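Nicotinate-nucleotide pyrophosphorylase (Francisella tularensis subsp. tularensis, PDB 3TQV) probably catalyses the conversion of quinolinate and phosphoribosyl pyrophosphate to nicotinate mononucleotide, carbon dioxide and diphosphate in NAD biosynthesis. Local coordinates at residues 48-53 with 92-97; 54-59 with 85-90. All coordinates share one frame; numbering follows the deposited sequence.

Interaction 1: residues 48-53 with 92-97; sequences AFCITR and RIFELK
Ala48 O takes two donors from the opposite strand. Leu96 N reaches it in a nearly straight hydrogen bond of 2.8 Å, and the CA-H of Glu95 adds a weaker contact. Ala48 N returns a bond to Leu96 O, which makes this an antiparallel hydrogen-bonded pair. Further along, Cys50 bonds to two different residues: its N donates to Phe94 O at 3.2 Å, and its O accepts Ile93 N at 2.9 Å. Next, Ile51 pairs with Arg92, so strand 92-97 carries one residue more than its partner here, consistent with a beta bulge, with Ile93 and Phe94 both opposite Cys50. The bulge lets Arg92 and Glu95, three residues apart, share one face with Phe49 and Ile51. These strands are the two middle ones of the four-stranded antiparallel sheet of the N-terminal domain, flanked by strands 76-79 and 281-285.

Arg92 is extended from CG to NE (chi2 -170°, chi3 -176°), which carries its guanidinium across to lie flat over one face of the Phe49 ring. Planes differ by 6° and Arg92 CZ is 3.6 Å from the Phe49 ring centroid, a cation-pi stack. Glu95 OE2 steadies that guanidinium through Arg92 NH1, a salt bridge whose hydrogen bond is weak.

On the sheet face that carries Ala48, Cys50, Phe94 and Leu96, Cys50 CB sits over the Phe94 ring, offset toward its rim, 3.6 Å from its centroid, as a CH-pi contact. Cys50 SG meets the same ring obliquely and touches Ile93 CD1. Trp79 meets Phe94 from the neighbouring strand.

Interaction 2: residues 54-59 with 85-90; sequences EEMILC and QKVPAN
Gln85 O accepts Leu58 N at 3.1 Å. The CA-H of Ile57 approaches the same oxygen as a second, weaker donor. Lys86 follows as the antiparallel non-hydrogen-bonded partner of Ile57, and Ile57 CD1 lies 3.8 Å from Lys86 CB. The lysine chain is fully extended and passes obliquely by Glu55. Glu55 is extended as well, with CG anti to the backbone N (chi1 -171°), which brings its carboxylate alongside Lys86 CE. Glu55 OE1 lies nearer that carbon than NZ, and the salt bridge is long, 3.9 Å from Glu55 OE1 to Lys86 NZ.

Val87 makes both backbone bonds with Met56, a selenomethionine in this structure. Val87 N donates to Met56 O at 2.7 Å, and Met56 N donates to Val87 O at 3.0 Å. Strands 56-57 and 86-87 thus form a small two-stranded antiparallel sheet, separate from the larger sheet of the N-terminal domain. Helix 100-130 packs against Met56, Ile57 and Leu58. Met56 and Val87 point the same way, side by side, with Met56 CG 3.8 Å from Val87 CB and the selenium near CB and CG2. Val87 CG2 also meets Leu58 CB at 4.0 Å.

After Pro88, Ala89 CB rests against Glu55 N at 3.5 Å. Ala89 N donates to a water, which in turn makes a weak bond to Glu55 OE2.

How the interactions relate
The centres of the two interactions lie about 12 Å apart, and all four segments belong to the N-terminal domain. Along the chain the order is 48-53, 54-59, 85-90, 92-97, so interaction 2 is nested inside the loop closed by interaction 1. Strand 45-52 leads into 56-57, and 86-87 leads into 92-97. Interaction 1 pairs the two middle strands of the four-stranded sheet; interaction 2 continues the same two runs of chain into a small two-stranded sheet packed on helix 100-130. The two interactions touch, chiefly where Val87 CG1 lies 3.7 Å from both Thr52 OG1 and Ile93 CG2; Asn90 packs near Thr52 and Ile51 as well. Both are away from the predicted substrate-binding residues.

Interaction 1: residues 48-53 with 92-97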
loop_
_atom_site.group_PDB
_atom_site.type_symbol
_atom_site.label_atom_id
_atom_site.label_comp_id
_atom_site.label_asym_id
_atom_site.label_seq_id
_atom_site.Cartn_x
_atom_site.Cartn_y
_atom_site.Cartn_z
ATOM N N ALA B 48 15.303 -3.608 -23.489
ATOM C CA ALA B 48 15.288 -2.878 -22.223
ATOM C C ALA B 48 15.661 -3.777 -21.060
ATOM O O ALA B 48 15.781 -4.987 -21.214
ATOM C CB ALA B 48 13.923 -2.246 -21.991
ATOM N N PHE B 49 15.832 -3.187 -19.887
ATOM C CA PHE B 49 16.131 -3.989 -18.715
ATOM C C PHE B 49 15.825 -3.220 -17.443
ATOM O O PHE B 49 15.819 -1.995 -17.438
ATOM C CB PHE B 49 17.584 -4.468 -18.747
ATOM C CG PHE B 49 18.605 -3.356 -18.673
ATOM C CD1 PHE B 49 19.006 -2.841 -17.443
ATOM C CD2 PHE B 49 19.178 -2.844 -19.830
ATOM C CE1 PHE B 49 19.944 -1.838 -17.368
ATOM C CE2 PHE B 49 20.119 -1.830 -19.764
ATOM C CZ PHE B 49 20.510 -1.330 -18.535
ATOM N N CYS B 50 15.568 -3.943 -16.363
ATOM C CA CYS B 50 15.128 -3.320 -15.127
ATOM C C CYS B 50 16.152 -3.508 -14.011
ATOM O O CYS B 50 16.588 -4.629 -13.753
ATOM C CB CYS B 50 13.774 -3.910 -14.717
ATOM S SG CYS B 50 13.204 -3.421 -13.081
ATOM N N ILE B 51 16.536 -2.425 -13.343
ATOM C CA ILE B 51 17.439 -2.544 -12.206
ATOM C C ILE B 51 16.780 -2.216 -10.890
ATOM O O ILE B 51 15.851 -1.422 -10.841
ATOM C CB ILE B 51 18.616 -1.571 -12.295
ATOM C CG1 ILE B 51 18.258 -0.390 -13.188
ATOM C CG2 ILE B 51 19.869 -2.281 -12.763
ATOM C CD1 ILE B 51 19.208 0.753 -13.014
ATOM N N THR B 52 17.294 -2.817 -9.822
ATOM C CA THR B 52 17.099 -2.284 -8.485
ATOM C C THR B 52 18.197 -1.259 -8.235
ATOM O O THR B 52 19.278 -1.348 -8.807
ATOM C CB THR B 52 17.273 -3.338 -7.406
ATOM O OG1 THR B 52 16.927 -4.625 -7.915
ATOM C CG2 THR B 52 16.383 -3.012 -6.241
ATOM N N ARG B 53 17.929 -0.283 -7.384
ATOM C CA ARG B 53 18.991 0.606 -6.969
ATOM C C ARG B 53 19.410 0.226 -5.542
ATOM O O ARG B 53 20.262 0.874 -4.936
ATOM C CB ARG B 53 18.540 2.064 -7.044
ATOM C CG ARG B 53 17.934 2.486 -8.372
ATOM C CD ARG B 53 19.002 2.817 -9.415
ATOM N NE ARG B 53 18.476 3.685 -10.466
ATOM C CZ ARG B 53 19.082 3.941 -11.623
ATOM N NH1 ARG B 53 20.254 3.391 -11.914
ATOM N NH2 ARG B 53 18.509 4.755 -12.502
ATOM N N ARG B 92 20.412 -6.438 -12.507
ATOM C CA ARG B 92 19.321 -6.484 -13.463
ATOM C C ARG B 92 18.402 -7.635 -13.090
ATOM O O ARG B 92 18.855 -8.777 -12.991
ATOM C CB ARG B 92 19.853 -6.708 -14.879
ATOM C CG ARG B 92 20.710 -5.603 -15.469
ATOM C CD ARG B 92 20.940 -5.891 -16.948
ATOM N NE ARG B 92 21.840 -4.938 -17.599
ATOM C CZ ARG B 92 22.079 -4.924 -18.908
ATOM N NH1 ARG B 92 21.476 -5.803 -19.695
ATOM N NH2 ARG B 92 22.906 -4.033 -19.431
ATOM N N ILE B 93 17.115 -7.358 -12.892
ATOM C CA ILE B 93 16.192 -8.430 -12.533
ATOM C C ILE B 93 15.554 -9.110 -13.744
ATOM O O ILE B 93 15.327 -10.326 -13.739
ATOM C CB ILE B 93 15.130 -7.979 -11.511
ATOM C CG1 ILE B 93 14.440 -6.698 -11.971
ATOM C CG2 ILE B 93 15.782 -7.736 -10.157
ATOM C CD1 ILE B 93 13.710 -5.980 -10.865
ATOM N N PHE B 94 15.282 -8.345 -14.792
ATOM C CA PHE B 94 14.753 -8.964 -15.996
ATOM C C PHE B 94 15.139 -8.166 -17.212
ATOM O O PHE B 94 15.585 -7.037 -17.091
ATOM C CB PHE B 94 13.229 -9.156 -15.918
ATOM C CG PHE B 94 12.441 -7.864 -15.901
ATOM C CD1 PHE B 94 12.084 -7.237 -17.094
ATOM C CD2 PHE B 94 12.056 -7.290 -14.703
ATOM C CE1 PHE B 94 11.364 -6.047 -17.091
ATOM C CE2 PHE B 94 11.343 -6.108 -14.682
ATOM C CZ PHE B 94 10.992 -5.476 -15.878
ATOM N N GLU B 95 14.996 -8.771 -18.383
ATOM C CA GLU B 95 15.287 -8.088 -19.635
ATOM C C GLU B 95 14.101 -8.181 -20.563
ATOM O O GLU B 95 13.333 -9.149 -20.538
ATOM C CB GLU B 95 16.530 -8.663 -20.303
ATOM C CG GLU B 95 17.815 -8.251 -19.613
ATOM C CD GLU B 95 19.021 -9.036 -20.093
ATOM O OE1 GLU B 95 18.829 -10.138 -20.657
ATOM O OE2 GLU B 95 20.160 -8.547 -19.901
ATOM N N LEU B 96 13.937 -7.143 -21.365
ATOM C CA LEU B 96 12.813 -7.078 -22.274
ATOM C C LEU B 96 13.325 -6.944 -23.698
ATOM O O LEU B 96 14.349 -6.300 -23.957
ATOM C CB LEU B 96 11.883 -5.904 -21.924
ATOM C CG LEU B 96 11.108 -5.842 -20.593
ATOM C CD1 LEU B 96 10.291 -4.560 -20.527
ATOM C CD2 LEU B 96 10.183 -7.039 -20.371
ATOM N N LYS B 97 12.613 -7.591 -24.606
ATOM C CA LYS B 97 12.796 -7.375 -26.025
ATOM C C LYS B 97 11.404 -7.222 -26.630
ATOM O O LYS B 97 10.531 -8.088 -26.450
ATOM C CB LYS B 97 13.555 -8.546 -26.641
ATOM C CG LYS B 97 13.501 -8.622 -28.151
ATOM C CD LYS B 97 14.780 -8.112 -28.794
ATOM C CE LYS B 97 15.015 -8.767 -30.164
ATOM N NZ LYS B 97 15.695 -10.102 -30.058
#

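Interaction 2: residues 54-59 with 85-90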
loop_
_atom_site.group_PDB
_atom_site.type_symbol
_atom_site.label_atom_id
_atom_site.label_comp_id
_atom_site.label_asym_id
_atom_site.label_seq_id
_atom_site.Cartn_x
_atom_site.Cartn_y
_atom_site.Cartn_z
ATOM N N GLU B 54 18.814 -0.841 -5.015
ATOM C CA GLU B 54 19.061 -1.228 -3.633
ATOM C C GLU B 54 18.824 -2.706 -3.438
ATOM O O GLU B 54 18.118 -3.325 -4.208
ATOM C CB GLU B 54 18.175 -0.418 -2.689
ATOM C CG GLU B 54 16.729 -0.322 -3.155
ATOM C CD GLU B 54 15.806 0.317 -2.131
ATOM O OE1 GLU B 54 15.060 1.253 -2.520
ATOM O OE2 GLU B 54 15.822 -0.127 -0.950
ATOM N N GLU B 55 19.440 -3.279 -2.416
ATOM C CA GLU B 55 19.277 -4.705 -2.143
ATOM C C GLU B 55 17.820 -4.976 -1.822
ATOM O O GLU B 55 17.141 -4.139 -1.216
ATOM C CB GLU B 55 20.167 -5.128 -0.978
ATOM C CG GLU B 55 20.263 -6.626 -0.727
ATOM C CD GLU B 55 21.260 -6.941 0.382
ATOM O OE1 GLU B 55 20.837 -7.408 1.459
ATOM O OE2 GLU B 55 22.466 -6.698 0.170
HETATM N N MSE B 56 17.328 -6.142 -2.226
HETATM C CA MSE B 56 15.903 -6.390 -2.137
HETATM C C MSE B 56 15.559 -7.852 -2.287
HETATM O O MSE B 56 16.319 -8.615 -2.870
HETATM C CB MSE B 56 15.189 -5.594 -3.222
HETATM C CG MSE B 56 15.640 -5.955 -4.620
HETATM SE SE MSE B 56 14.229 -6.812 -5.663
HETATM C CE MSE B 56 13.197 -5.252 -6.187
ATOM N N ILE B 57 14.402 -8.228 -1.741
ATOM C CA ILE B 57 13.795 -9.535 -1.991
ATOM C C ILE B 57 12.741 -9.378 -3.070
ATOM O O ILE B 57 11.712 -8.741 -2.856
ATOM C CB ILE B 57 13.137 -10.127 -0.735
ATOM C CG1 ILE B 57 14.146 -10.234 0.417
ATOM C CG2 ILE B 57 12.558 -11.497 -1.045
ATOM C CD1 ILE B 57 15.321 -11.186 0.132
ATOM N N LEU B 58 13.012 -9.946 -4.236
ATOM C CA LEU B 58 12.107 -9.865 -5.367
ATOM C C LEU B 58 10.781 -10.561 -5.119
ATOM O O LEU B 58 10.719 -11.666 -4.565
ATOM C CB LEU B 58 12.765 -10.457 -6.613
ATOM C CG LEU B 58 11.907 -10.671 -7.877
ATOM C CD1 LEU B 58 11.175 -9.383 -8.285
ATOM C CD2 LEU B 58 12.776 -11.190 -9.031
ATOM N N CYS B 59 9.722 -9.889 -5.549
ATOM C CA CYS B 59 8.370 -10.424 -5.545
ATOM C C CYS B 59 7.559 -9.665 -6.606
ATOM O O CYS B 59 7.606 -8.435 -6.687
ATOM C CB CYS B 59 7.752 -10.293 -4.156
ATOM S SG CYS B 59 6.162 -11.125 -3.971
ATOM N N GLN B 85 14.030 -14.397 -4.039
ATOM C CA GLN B 85 15.480 -14.316 -4.073
ATOM C C GLN B 85 15.971 -12.976 -3.569
ATOM O O GLN B 85 15.304 -11.955 -3.712
ATOM C CB GLN B 85 15.966 -14.463 -5.495
ATOM C CG GLN B 85 15.772 -15.811 -6.072
ATOM C CD GLN B 85 16.871 -16.130 -7.028
ATOM O OE1 GLN B 85 17.640 -17.059 -6.806
ATOM N NE2 GLN B 85 16.981 -15.340 -8.089
ATOM N N LYS B 86 17.157 -12.988 -2.989
ATOM C CA LYS B 86 17.792 -11.768 -2.570
ATOM C C LYS B 86 18.550 -11.213 -3.773
ATOM O O LYS B 86 19.505 -11.813 -4.256
ATOM C CB LYS B 86 18.708 -12.055 -1.382
ATOM C CG LYS B 86 19.567 -10.901 -0.916
ATOM C CD LYS B 86 20.609 -11.420 0.071
ATOM C CE LYS B 86 21.604 -10.350 0.479
ATOM N NZ LYS B 86 22.592 -10.846 1.487
ATOM N N VAL B 87 18.084 -10.077 -4.275
ATOM C CA VAL B 87 18.708 -9.404 -5.397
ATOM C C VAL B 87 19.644 -8.311 -4.907
ATOM O O VAL B 87 19.244 -7.442 -4.130
ATOM C CB VAL B 87 17.655 -8.759 -6.291
ATOM C CG1 VAL B 87 18.329 -8.011 -7.449
ATOM C CG2 VAL B 87 16.678 -9.812 -6.794
ATOM N N PRO B 88 20.899 -8.343 -5.360
ATOM C CA PRO B 88 21.892 -7.361 -4.917
ATOM C C PRO B 88 21.604 -6.005 -5.507
ATOM O O PRO B 88 21.135 -5.927 -6.635
ATOM C CB PRO B 88 23.208 -7.895 -5.500
ATOM C CG PRO B 88 22.923 -9.318 -5.914
ATOM C CD PRO B 88 21.473 -9.335 -6.279
ATOM N N ALA B 89 21.879 -4.952 -4.751
ATOM C CA ALA B 89 21.775 -3.588 -5.269
ATOM C C ALA B 89 22.450 -3.440 -6.634
ATOM O O ALA B 89 23.579 -3.904 -6.827
ATOM C CB ALA B 89 22.364 -2.590 -4.275
ATOM N N ASN B 90 21.729 -2.818 -7.565
ATOM C CA ASN B 90 22.246 -2.469 -8.887
ATOM C C ASN B 90 22.290 -3.616 -9.882
ATOM O O ASN B 90 22.934 -3.524 -10.923
ATOM C CB ASN B 90 23.602 -1.762 -8.776
ATOM C CG ASN B 90 23.477 -0.382 -8.133
ATOM O OD1 ASN B 90 22.572 0.407 -8.481
ATOM N ND2 ASN B 90 24.359 -0.091 -7.169
HETATM O O HOH W 1 23.680 -4.996 -2.568
#